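PDB 2W9X: acetylxylan esterase / glucomannan deacetylase from Cellvibrio japonicus, which removes acetyl groups from plant cell wall glucomannan, its much preferred natural substrate, and from acetylated xylan, as a secreted carbohydrate esterase of family 2. Local coordinates for residues 236-242 and 284-290; 141-147 and 189-195; 45-51 and 120-126. One frame throughout, in Å; residues are numbered along the deposited sequence.

Contact 1 (236-242 and 284-290)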
loop_
_atom_site.group_PDB
_atom_site.type_symbol
_atom_site.label_atom_id
_atom_site.label_comp_id
_atom_site.label_asym_id
_atom_site.label_seq_id
_atom_site.Cartn_x
_atom_site.Cartn_y
_atom_site.Cartn_z
ATOM N N LYS B 236 -10.913 -0.309 18.888
ATOM C CA LYS B 236 -9.596 -0.670 18.376
ATOM C C LYS B 236 -9.753 -1.031 16.910
ATOM O O LYS B 236 -9.748 -2.217 16.571
ATOM C CB LYS B 236 -8.997 -1.857 19.147
ATOM C CG LYS B 236 -8.740 -1.617 20.621
ATOM C CD LYS B 236 -7.455 -0.837 20.884
ATOM C CE LYS B 236 -7.606 -0.020 22.156
ATOM N NZ LYS B 236 -6.301 0.402 22.709
ATOM N N PRO B 237 -9.904 -0.014 16.037
ATOM C CA PRO B 237 -10.158 -0.260 14.621
ATOM C C PRO B 237 -9.058 -1.075 13.953
ATOM O O PRO B 237 -7.868 -0.786 14.131
ATOM C CB PRO B 237 -10.245 1.161 14.025
ATOM C CG PRO B 237 -9.528 2.014 14.974
ATOM C CD PRO B 237 -9.831 1.428 16.323
ATOM N N GLN B 238 -9.461 -2.094 13.192
ATOM C CA GLN B 238 -8.522 -2.868 12.397
ATOM C C GLN B 238 -8.007 -2.042 11.229
ATOM O O GLN B 238 -6.901 -2.281 10.740
ATOM C CB GLN B 238 -9.157 -4.157 11.865
ATOM C CG GLN B 238 -9.549 -5.164 12.937
ATOM C CD GLN B 238 -11.028 -5.131 13.255
ATOM O OE1 GLN B 238 -11.706 -4.120 13.050
ATOM N NE2 GLN B 238 -11.545 -6.248 13.742
ATOM N N VAL B 239 -8.826 -1.091 10.773
ATOM C CA VAL B 239 -8.485 -0.215 9.641
ATOM C C VAL B 239 -8.641 1.251 10.015
ATOM O O VAL B 239 -9.655 1.661 10.608
ATOM C CB VAL B 239 -9.318 -0.520 8.359
ATOM C CG1 VAL B 239 -8.849 0.355 7.180
ATOM C CG2 VAL B 239 -9.217 -1.982 7.997
ATOM N N ILE B 240 -7.606 2.030 9.690
ATOM C CA ILE B 240 -7.628 3.480 9.880
ATOM C C ILE B 240 -7.290 4.201 8.564
ATOM O O ILE B 240 -6.203 4.007 8.003
ATOM C CB ILE B 240 -6.671 3.939 11.011
ATOM C CG1 ILE B 240 -7.003 3.212 12.324
ATOM C CG2 ILE B 240 -6.743 5.454 11.162
ATOM C CD1 ILE B 240 -6.043 3.515 13.525
ATOM N N VAL B 241 -8.228 5.015 8.087
ATOM C CA VAL B 241 -8.081 5.721 6.820
ATOM C C VAL B 241 -7.890 7.198 7.130
ATOM O O VAL B 241 -8.772 7.847 7.712
ATOM C CB VAL B 241 -9.310 5.506 5.891
ATOM C CG1 VAL B 241 -9.130 6.244 4.537
ATOM C CG2 VAL B 241 -9.542 4.016 5.668
ATOM N N ILE B 242 -6.733 7.716 6.752
ATOM C CA ILE B 242 -6.395 9.107 7.031
ATOM C C ILE B 242 -6.311 9.854 5.704
ATOM O O ILE B 242 -5.561 9.472 4.817
ATOM C CB ILE B 242 -5.062 9.253 7.822
ATOM C CG1 ILE B 242 -5.050 8.300 9.028
ATOM C CG2 ILE B 242 -4.864 10.747 8.240
ATOM C CD1 ILE B 242 -3.690 8.197 9.785
ATOM N N ASN B 284 -2.653 0.912 19.321
ATOM C CA ASN B 284 -3.488 -0.049 18.633
ATOM C C ASN B 284 -2.612 -0.828 17.655
ATOM O O ASN B 284 -2.536 -0.498 16.474
ATOM C CB ASN B 284 -4.629 0.700 17.919
ATOM C CG ASN B 284 -5.601 -0.218 17.195
ATOM O OD1 ASN B 284 -5.511 -1.439 17.268
ATOM N ND2 ASN B 284 -6.549 0.388 16.475
ATOM N N ALA B 285 -1.947 -1.860 18.167
ATOM C CA ALA B 285 -0.990 -2.661 17.387
ATOM C C ALA B 285 -1.584 -3.342 16.148
ATOM O O ALA B 285 -0.878 -3.552 15.163
ATOM C CB ALA B 285 -0.305 -3.690 18.286
ATOM N N ARG B 286 -2.874 -3.663 16.203
ATOM C CA ARG B 286 -3.580 -4.337 15.100
ATOM C C ARG B 286 -3.921 -3.462 13.865
ATOM O O ARG B 286 -4.038 -3.983 12.746
ATOM C CB ARG B 286 -4.826 -5.094 15.637
ATOM C CG ARG B 286 -6.152 -4.299 15.843
ATOM C CD ARG B 286 -7.133 -5.152 16.692
ATOM N NE ARG B 286 -8.505 -4.625 16.759
ATOM C CZ ARG B 286 -9.593 -5.357 17.026
ATOM N NH1 ARG B 286 -9.497 -6.668 17.231
ATOM N NH2 ARG B 286 -10.793 -4.782 17.071
ATOM N N ALA B 287 -4.052 -2.150 14.075
ATOM C CA ALA B 287 -4.492 -1.211 13.037
ATOM C C ALA B 287 -3.623 -1.238 11.788
ATOM O O ALA B 287 -2.397 -1.201 11.859
ATOM C CB ALA B 287 -4.551 0.197 13.593
ATOM N N GLN B 288 -4.287 -1.317 10.639
ATOM C CA GLN B 288 -3.631 -1.177 9.352
ATOM C C GLN B 288 -4.096 0.137 8.719
ATOM O O GLN B 288 -5.285 0.479 8.766
ATOM C CB GLN B 288 -3.900 -2.413 8.480
ATOM C CG GLN B 288 -3.472 -3.704 9.184
ATOM C CD GLN B 288 -3.455 -4.926 8.284
ATOM O OE1 GLN B 288 -2.833 -4.923 7.215
ATOM N NE2 GLN B 288 -4.124 -5.990 8.726
ATOM N N PHE B 289 -3.141 0.884 8.163
ATOM C CA PHE B 289 -3.343 2.286 7.812
ATOM C C PHE B 289 -3.430 2.484 6.299
ATOM O O PHE B 289 -2.690 1.865 5.533
ATOM C CB PHE B 289 -2.205 3.155 8.381
ATOM C CG PHE B 289 -2.134 3.167 9.894
ATOM C CD1 PHE B 289 -2.871 4.077 10.630
ATOM C CD2 PHE B 289 -1.320 2.255 10.579
ATOM C CE1 PHE B 289 -2.799 4.080 12.035
ATOM C CE2 PHE B 289 -1.233 2.263 11.966
ATOM C CZ PHE B 289 -1.980 3.171 12.695
ATOM N N ILE B 290 -4.350 3.348 5.884
ATOM C CA ILE B 290 -4.467 3.740 4.478
ATOM C C ILE B 290 -4.406 5.256 4.396
ATOM O O ILE B 290 -5.259 5.944 4.935
ATOM C CB ILE B 290 -5.753 3.206 3.824
ATOM C CG1 ILE B 290 -5.771 1.666 3.849
ATOM C CG2 ILE B 290 -5.880 3.717 2.367
ATOM C CD1 ILE B 290 -7.065 1.048 3.351
#
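The guanidinium group of R286 stacks face to face with the side-chain amide of Q238. The two planes are only 10° apart, with Q238 NE2 standing 3.6 Å above the R286 plane and offset toward its rim. Q238 is held at its end, OE1 taking the N-H of Q144 and NE2 giving to K142 O, which helps fix how the amide is turned. At its edge the same guanidinium grips one carbonyl side-on: R286 NE and NH2 approach K236 O to 2.7 and 2.8 Å, with K236 O almost exactly in the guanidinium plane (1° out of it). Arginine suits the place because it can stack and donate twice at once.

N284, with CG anti to its own backbone N (chi1 -178°), reaches the next carbonyl, ND2 lying 2.9 Å from P237 O. Two consecutive carbonyls that precede the strand are thereby engaged by side chains, in a place where proline has no N-H to give. From Q238 onward the backbones take over, Q288 N bonding to Q238 O at 2.8 Å, and the alternating parallel pattern runs on to I242.

On one face of the sheet, I240 and F289 lie side by side and point the same way. I240 CD1 comes obliquely to the ring at F289 CE1 (3.6 Å) and touches A287 CB at the same distance, the small alanine leaving it access. Helix 262-283 packs on F289 and I242 through V277. V239, V241 and I290 line the other face. Strand, helix 262-283 and parallel neighbouring strand make a beta-alpha-beta crossover in the central sheet of the SGNH-hydrolase fold.

Contact 2 (141-147 and 189-195)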
loop_
_atom_site.group_PDB
_atom_site.type_symbol
_atom_site.label_atom_id
_atom_site.label_comp_id
_atom_site.label_asym_id
_atom_site.label_seq_id
_atom_site.Cartn_x
_atom_site.Cartn_y
_atom_site.Cartn_z
ATOM N N ARG B 141 -20.931 -5.857 16.225
ATOM C CA ARG B 141 -20.035 -5.762 15.069
ATOM C C ARG B 141 -18.578 -5.980 15.483
ATOM O O ARG B 141 -18.055 -5.266 16.341
ATOM C CB ARG B 141 -20.220 -4.416 14.351
ATOM C CG ARG B 141 -21.668 -4.065 14.106
ATOM C CD ARG B 141 -21.844 -2.858 13.218
ATOM N NE ARG B 141 -23.245 -2.751 12.799
ATOM C CZ ARG B 141 -24.116 -1.867 13.281
ATOM N NH1 ARG B 141 -23.730 -0.971 14.191
ATOM N NH2 ARG B 141 -25.385 -1.882 12.857
ATOM N N LYS B 142 -17.939 -6.990 14.893
ATOM C CA LYS B 142 -16.541 -7.295 15.191
ATOM C C LYS B 142 -15.645 -6.339 14.421
ATOM O O LYS B 142 -14.595 -5.916 14.911
ATOM C CB LYS B 142 -16.202 -8.747 14.840
ATOM N N ARG B 143 -16.080 -5.988 13.218
ATOM C CA ARG B 143 -15.334 -5.085 12.358
ATOM C C ARG B 143 -15.468 -3.651 12.837
ATOM O O ARG B 143 -16.558 -3.206 13.224
ATOM C CB ARG B 143 -15.807 -5.212 10.919
ATOM C CG ARG B 143 -15.612 -6.595 10.371
ATOM C CD ARG B 143 -16.360 -6.771 9.085
ATOM N NE ARG B 143 -16.186 -8.130 8.593
ATOM C CZ ARG B 143 -16.629 -8.572 7.423
ATOM N NH1 ARG B 143 -17.288 -7.768 6.604
ATOM N NH2 ARG B 143 -16.409 -9.830 7.077
ATOM N N GLN B 144 -14.336 -2.954 12.839
ATOM C CA GLN B 144 -14.262 -1.554 13.232
ATOM C C GLN B 144 -13.320 -0.813 12.287
ATOM O O GLN B 144 -12.218 -1.295 11.976
ATOM C CB GLN B 144 -13.762 -1.420 14.668
ATOM C CG GLN B 144 -14.681 -1.984 15.741
ATOM C CD GLN B 144 -14.115 -1.769 17.131
ATOM O OE1 GLN B 144 -12.908 -1.539 17.297
ATOM N NE2 GLN B 144 -14.977 -1.832 18.135
ATOM N N ILE B 145 -13.771 0.352 11.818
ATOM C CA ILE B 145 -13.014 1.186 10.890
ATOM C C ILE B 145 -13.108 2.658 11.311
ATOM O O ILE B 145 -14.173 3.140 11.713
ATOM C CB ILE B 145 -13.484 1.008 9.403
ATOM C CG1 ILE B 145 -12.566 1.796 8.441
ATOM C CG2 ILE B 145 -14.975 1.371 9.247
ATOM C CD1 ILE B 145 -12.617 1.313 6.961
ATOM N N GLU B 146 -11.982 3.362 11.227
ATOM C CA GLU B 146 -11.932 4.767 11.591
ATOM C C GLU B 146 -11.486 5.614 10.418
ATOM O O GLU B 146 -10.512 5.265 9.731
ATOM C CB GLU B 146 -11.000 4.981 12.794
ATOM C CG GLU B 146 -10.726 6.448 13.098
ATOM C CD GLU B 146 -10.104 6.675 14.460
ATOM O OE1 GLU B 146 -10.017 5.700 15.235
ATOM O OE2 GLU B 146 -9.723 7.829 14.762
ATOM N N PHE B 147 -12.194 6.721 10.189
ATOM C CA PHE B 147 -11.811 7.709 9.171
ATOM C C PHE B 147 -11.378 8.996 9.826
ATOM O O PHE B 147 -12.121 9.592 10.603
ATOM C CB PHE B 147 -12.954 7.974 8.182
ATOM C CG PHE B 147 -13.242 6.801 7.287
ATOM C CD1 PHE B 147 -12.712 6.747 6.011
ATOM C CD2 PHE B 147 -14.000 5.721 7.753
ATOM C CE1 PHE B 147 -12.973 5.647 5.157
ATOM C CE2 PHE B 147 -14.256 4.615 6.920
ATOM C CZ PHE B 147 -13.732 4.581 5.618
ATOM N N ASP B 189 -20.431 -4.032 7.262
ATOM C CA ASP B 189 -21.120 -4.038 8.556
ATOM C C ASP B 189 -20.165 -3.801 9.732
ATOM O O ASP B 189 -20.166 -4.545 10.716
ATOM C CB ASP B 189 -21.946 -5.323 8.754
ATOM C CG ASP B 189 -22.860 -5.252 9.963
ATOM O OD1 ASP B 189 -23.319 -4.136 10.311
ATOM O OD2 ASP B 189 -23.111 -6.319 10.572
ATOM N N ALA B 190 -19.356 -2.753 9.609
ATOM C CA ALA B 190 -18.422 -2.370 10.669
ATOM C C ALA B 190 -18.918 -1.146 11.395
ATOM O O ALA B 190 -19.581 -0.292 10.817
ATOM C CB ALA B 190 -17.039 -2.094 10.087
ATOM N N ASP B 191 -18.604 -1.059 12.679
ATOM C CA ASP B 191 -18.818 0.189 13.386
ATOM C C ASP B 191 -17.796 1.215 12.917
ATOM O O ASP B 191 -16.717 0.853 12.433
ATOM C CB ASP B 191 -18.773 -0.027 14.901
ATOM C CG ASP B 191 -20.063 -0.602 15.430
ATOM O OD1 ASP B 191 -21.143 -0.016 15.176
ATOM O OD2 ASP B 191 -19.995 -1.657 16.084
ATOM N N TYR B 192 -18.137 2.497 13.000
ATOM C CA TYR B 192 -17.225 3.513 12.483
ATOM C C TYR B 192 -17.176 4.753 13.326
ATOM O O TYR B 192 -18.161 5.110 13.977
ATOM C CB TYR B 192 -17.552 3.896 11.019
ATOM C CG TYR B 192 -18.981 4.362 10.753
ATOM C CD1 TYR B 192 -19.325 5.716 10.801
ATOM C CD2 TYR B 192 -19.982 3.442 10.411
ATOM C CE1 TYR B 192 -20.634 6.140 10.544
ATOM C CE2 TYR B 192 -21.284 3.857 10.129
ATOM C CZ TYR B 192 -21.602 5.196 10.195
ATOM O OH TYR B 192 -22.894 5.574 9.928
ATOM N N GLN B 193 -16.007 5.388 13.300
ATOM C CA GLN B 193 -15.801 6.729 13.827
ATOM C C GLN B 193 -15.275 7.595 12.686
ATOM O O GLN B 193 -14.387 7.172 11.948
ATOM C CB GLN B 193 -14.792 6.708 14.986
ATOM C CG GLN B 193 -15.333 6.067 16.270
ATOM C CD GLN B 193 -14.517 6.448 17.504
ATOM O OE1 GLN B 193 -14.840 6.045 18.626
ATOM N NE2 GLN B 193 -13.449 7.222 17.299
ATOM N N ILE B 194 -15.844 8.790 12.538
ATOM C CA ILE B 194 -15.417 9.762 11.521
ATOM C C ILE B 194 -14.841 10.970 12.252
ATOM O O ILE B 194 -15.535 11.935 12.549
ATOM C CB ILE B 194 -16.566 10.197 10.561
ATOM C CG1 ILE B 194 -17.362 8.981 10.041
ATOM C CG2 ILE B 194 -16.027 11.076 9.417
ATOM C CD1 ILE B 194 -16.554 7.978 9.170
ATOM N N ASN B 195 -13.553 10.903 12.545
ATOM C CA ASN B 195 -12.887 11.987 13.245
ATOM C C ASN B 195 -12.246 12.933 12.241
ATOM O O ASN B 195 -11.050 12.865 11.949
ATOM C CB ASN B 195 -11.900 11.407 14.248
ATOM C CG ASN B 195 -12.598 10.574 15.296
ATOM O OD1 ASN B 195 -13.672 10.954 15.788
ATOM N ND2 ASN B 195 -12.024 9.422 15.624
HETATM O O HOH W 1 -17.865 -2.814 17.188
HETATM O O HOH W 2 -21.393 -3.534 17.364
HETATM O O HOH W 3 -19.013 -6.657 11.684
#
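D191 OD1 is gripped by three groups: R141 NH1 at 2.9 Å, Y56 OH and H31 NE2. The arginine nitrogen meets it on the syn side of the carboxylate, 32° out of its plane, the guanidinium and carboxylate planes being 76° apart. R141 also gives its NE to D189 OD1 (2.8 Å), from above that carboxylate, and the two aspartates meet the rim of the guanidinium on different sides, D189 at NE and D191 at NH1. The extended chain from CG to NE carries the group across D191, and E58 adds a third carboxylate at NH1, so three acidic groups surround the one positive charge. D191 OD2 accepts hydrogen bonds from two waters, one of which accepts from R141 N while the other donates to R141 O.

Beyond this network the segments run as parallel strands. Strand 191-196 is the outermost of the central parallel sheet of the SGNH-hydrolase domain, and 144-149 is its inner neighbour, whose end leads to S151, the inferred nucleophile. The backbone bonds are uneven, F147 N to Q193 O being short at 2.8 Å and Q193 N to I145 O weak at 3.3 Å.

Aliphatic and aromatic residues take one face. I194 CD1 lies 3.7 Å from F147 CD2 with the two side chains pointing the same way, and I145 CG2 rests against Y192 CB, under helix 180-187. On the other face, N195 ND2 bonds to E146 OE2 at 2.9 Å, coming from well above the carboxylate plane. The buried E146 is also bonded by Y219 OH and W235 NE1, donors that would satisfy a carboxylate buried here.

Contact 3 (45-51 and 120-126)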
loop_
_atom_site.group_PDB
_atom_site.type_symbol
_atom_site.label_atom_id
_atom_site.label_comp_id
_atom_site.label_asym_id
_atom_site.label_seq_id
_atom_site.Cartn_x
_atom_site.Cartn_y
_atom_site.Cartn_z
ATOM N N PRO B 45 -31.954 11.697 32.879
ATOM C CA PRO B 45 -31.555 10.709 31.879
ATOM C C PRO B 45 -30.048 10.690 31.639
ATOM O O PRO B 45 -29.372 11.725 31.805
ATOM C CB PRO B 45 -32.280 11.180 30.611
ATOM C CG PRO B 45 -32.708 12.586 30.891
ATOM C CD PRO B 45 -32.987 12.607 32.349
ATOM N N VAL B 46 -29.531 9.511 31.266
ATOM C CA VAL B 46 -28.161 9.397 30.765
ATOM C C VAL B 46 -28.063 10.330 29.561
ATOM O O VAL B 46 -28.991 10.395 28.742
ATOM C CB VAL B 46 -27.797 7.938 30.369
ATOM C CG1 VAL B 46 -26.398 7.857 29.750
ATOM C CG2 VAL B 46 -27.880 7.034 31.565
ATOM N N SER B 47 -26.973 11.087 29.490
ATOM C CA SER B 47 -26.799 12.041 28.413
ATOM C C SER B 47 -25.576 11.716 27.570
ATOM O O SER B 47 -24.480 11.452 28.088
ATOM C CB SER B 47 -26.753 13.476 28.938
ATOM O OG SER B 47 -25.533 13.743 29.583
ATOM N N TYR B 48 -25.792 11.719 26.263
ATOM C CA TYR B 48 -24.750 11.463 25.297
ATOM C C TYR B 48 -24.478 12.784 24.584
ATOM O O TYR B 48 -25.341 13.301 23.874
ATOM C CB TYR B 48 -25.208 10.375 24.314
ATOM C CG TYR B 48 -25.795 9.155 24.995
ATOM C CD1 TYR B 48 -24.975 8.123 25.468
ATOM C CD2 TYR B 48 -27.170 9.040 25.196
ATOM C CE1 TYR B 48 -25.519 6.998 26.114
ATOM C CE2 TYR B 48 -27.718 7.926 25.843
ATOM C CZ TYR B 48 -26.890 6.907 26.287
ATOM O OH TYR B 48 -27.440 5.811 26.931
ATOM N N THR B 49 -23.302 13.353 24.842
ATOM C CA THR B 49 -22.850 14.603 24.200
ATOM C C THR B 49 -21.812 14.291 23.108
ATOM O O THR B 49 -20.908 13.486 23.322
ATOM C CB THR B 49 -22.301 15.614 25.260
ATOM O OG1 THR B 49 -23.288 15.817 26.273
ATOM C CG2 THR B 49 -21.963 16.971 24.649
ATOM N N TYR B 50 -21.962 14.914 21.936
ATOM C CA TYR B 50 -21.107 14.629 20.764
ATOM C C TYR B 50 -20.810 15.890 19.943
ATOM O O TYR B 50 -21.549 16.866 20.013
ATOM C CB TYR B 50 -21.779 13.575 19.868
ATOM C CG TYR B 50 -23.252 13.822 19.752
ATOM C CD1 TYR B 50 -24.151 13.254 20.676
ATOM C CD2 TYR B 50 -23.753 14.688 18.771
ATOM C CE1 TYR B 50 -25.521 13.518 20.591
ATOM C CE2 TYR B 50 -25.104 14.958 18.679
ATOM C CZ TYR B 50 -25.982 14.376 19.592
ATOM O OH TYR B 50 -27.318 14.648 19.494
ATOM N N SER B 51 -19.733 15.865 19.154
ATOM C CA SER B 51 -19.429 16.975 18.226
ATOM C C SER B 51 -18.738 16.545 16.929
ATOM O O SER B 51 -18.884 17.210 15.890
ATOM C CB SER B 51 -18.615 18.072 18.913
ATOM O OG SER B 51 -17.428 17.530 19.445
ATOM N N THR B 120 -19.541 23.804 18.331
ATOM C CA THR B 120 -20.596 23.487 19.313
ATOM C C THR B 120 -20.760 21.974 19.518
ATOM O O THR B 120 -20.121 21.164 18.833
ATOM C CB THR B 120 -21.970 24.054 18.891
ATOM O OG1 THR B 120 -22.396 23.397 17.698
ATOM C CG2 THR B 120 -21.927 25.571 18.660
ATOM N N SER B 121 -21.631 21.597 20.448
ATOM C CA SER B 121 -21.973 20.192 20.638
ATOM C C SER B 121 -23.478 19.993 20.733
ATOM O O SER B 121 -24.233 20.957 20.808
ATOM C CB SER B 121 -21.255 19.617 21.863
ATOM O OG SER B 121 -21.646 20.283 23.047
ATOM N N GLY B 122 -23.912 18.736 20.701
ATOM C CA GLY B 122 -25.332 18.392 20.839
ATOM C C GLY B 122 -25.505 17.249 21.819
ATOM O O GLY B 122 -24.559 16.508 22.080
ATOM N N ARG B 123 -26.707 17.102 22.372
ATOM C CA ARG B 123 -26.975 15.996 23.280
ATOM C C ARG B 123 -28.155 15.129 22.838
ATOM O O ARG B 123 -29.197 15.633 22.401
ATOM C CB ARG B 123 -27.190 16.500 24.715
ATOM C CG ARG B 123 -26.229 17.614 25.151
ATOM C CD ARG B 123 -26.083 17.703 26.663
ATOM N NE ARG B 123 -27.261 18.264 27.320
ATOM C CZ ARG B 123 -28.264 17.538 27.811
ATOM N NH1 ARG B 123 -28.233 16.220 27.690
ATOM N NH2 ARG B 123 -29.304 18.119 28.414
ATOM N N PHE B 124 -27.966 13.816 22.950
ATOM C CA PHE B 124 -29.045 12.844 22.820
ATOM C C PHE B 124 -29.287 12.235 24.195
ATOM O O PHE B 124 -28.334 11.848 24.884
ATOM C CB PHE B 124 -28.674 11.765 21.801
ATOM C CG PHE B 124 -29.721 10.697 21.612
ATOM C CD1 PHE B 124 -31.015 11.024 21.211
ATOM C CD2 PHE B 124 -29.392 9.353 21.782
ATOM C CE1 PHE B 124 -31.974 10.028 21.019
ATOM C CE2 PHE B 124 -30.345 8.349 21.579
ATOM C CZ PHE B 124 -31.631 8.689 21.193
ATOM N N LEU B 125 -30.559 12.155 24.584
ATOM C CA LEU B 125 -30.945 11.679 25.910
ATOM C C LEU B 125 -31.588 10.283 25.932
ATOM O O LEU B 125 -32.123 9.871 26.964
ATOM C CB LEU B 125 -31.864 12.701 26.599
ATOM C CG LEU B 125 -31.311 14.091 26.925
ATOM C CD1 LEU B 125 -32.310 14.890 27.753
ATOM C CD2 LEU B 125 -30.032 13.952 27.689
ATOM N N GLY B 126 -31.555 9.566 24.809
ATOM C CA GLY B 126 -31.969 8.158 24.798
ATOM C C GLY B 126 -33.256 7.771 24.089
ATOM O O GLY B 126 -34.031 8.631 23.642
#
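Backbone hydrogen bonds join Y48 to F124 and Y50 to G122, two hydrogen-bonded pairs of an antiparallel sheet. In the first, Y48 N to F124 O is 2.9 Å and F124 N to Y48 O is 2.8 Å; in the second, Y50 N to G122 O and G122 N to Y50 O are both 3.1 Å. T49 and R123 form the non-hydrogen-bonded pair between them.

Aromatic contacts fill the face that Y48, Y50 and F124 share. The Y50 ring lies across the neighbouring strand, with G122 O 3.4 Å above its plane and over its centre. The torsion that sets CG between the backbone N and the carbonyl carbon (chi1 41°) turns the ring this way. G122, having no side chain, leaves room for the ring to lie so close. Y50 CE1 touches F124 CB, while the ring hydroxyl is bonded to D72 of strand 67-72. Y48 uses its edge instead, CD2 coming 3.1 Å from F124 O near the ring plane. The ring of F124 meets F57 and, edge-to-face, F127.

Aliphatic and polar side chains occupy the other face and the end of the strands. T49 OG1 lies against the aliphatic part of R123, 3.4 Å from its CD. The R123 chain bends at chi3 (-73°), and its guanidinium forms a salt bridge with D71. Beyond the paired residues, P45 CG packs on L125 CD1 at 3.9 Å.

The chemistry thus divides by face: rings on one side, packed toward F57 and L111 in the interior, and a charged arginine with threonine on the other. Such two-sided strands suit a beta sandwich, consistent with the galactose-binding-like N-terminal domain of family 2 esterases.

How the contacts relate
From the N terminus, contact 3 comes first, closing a loop of 68 residues without helix inside the all-beta N-terminal domain. Contact 2 follows, bringing 189-195 back beside 141-147 after 41 residues that include three helices, and contact 1 does the same for 236-242 and 284-290 around helix 262-283. The three lie in series, so none nests in or crosses another. Contacts 1 and 2 share the central parallel sheet: strands 144-149 and 239-243 are neighbours, joined by V241 N to E146 O, which puts four strands side by side, in the order 191-196, 144-149, 239-243, 288-294. Contact 3 belongs to a separate antiparallel sheet, its nearest atoms about 7 Å from contact 2.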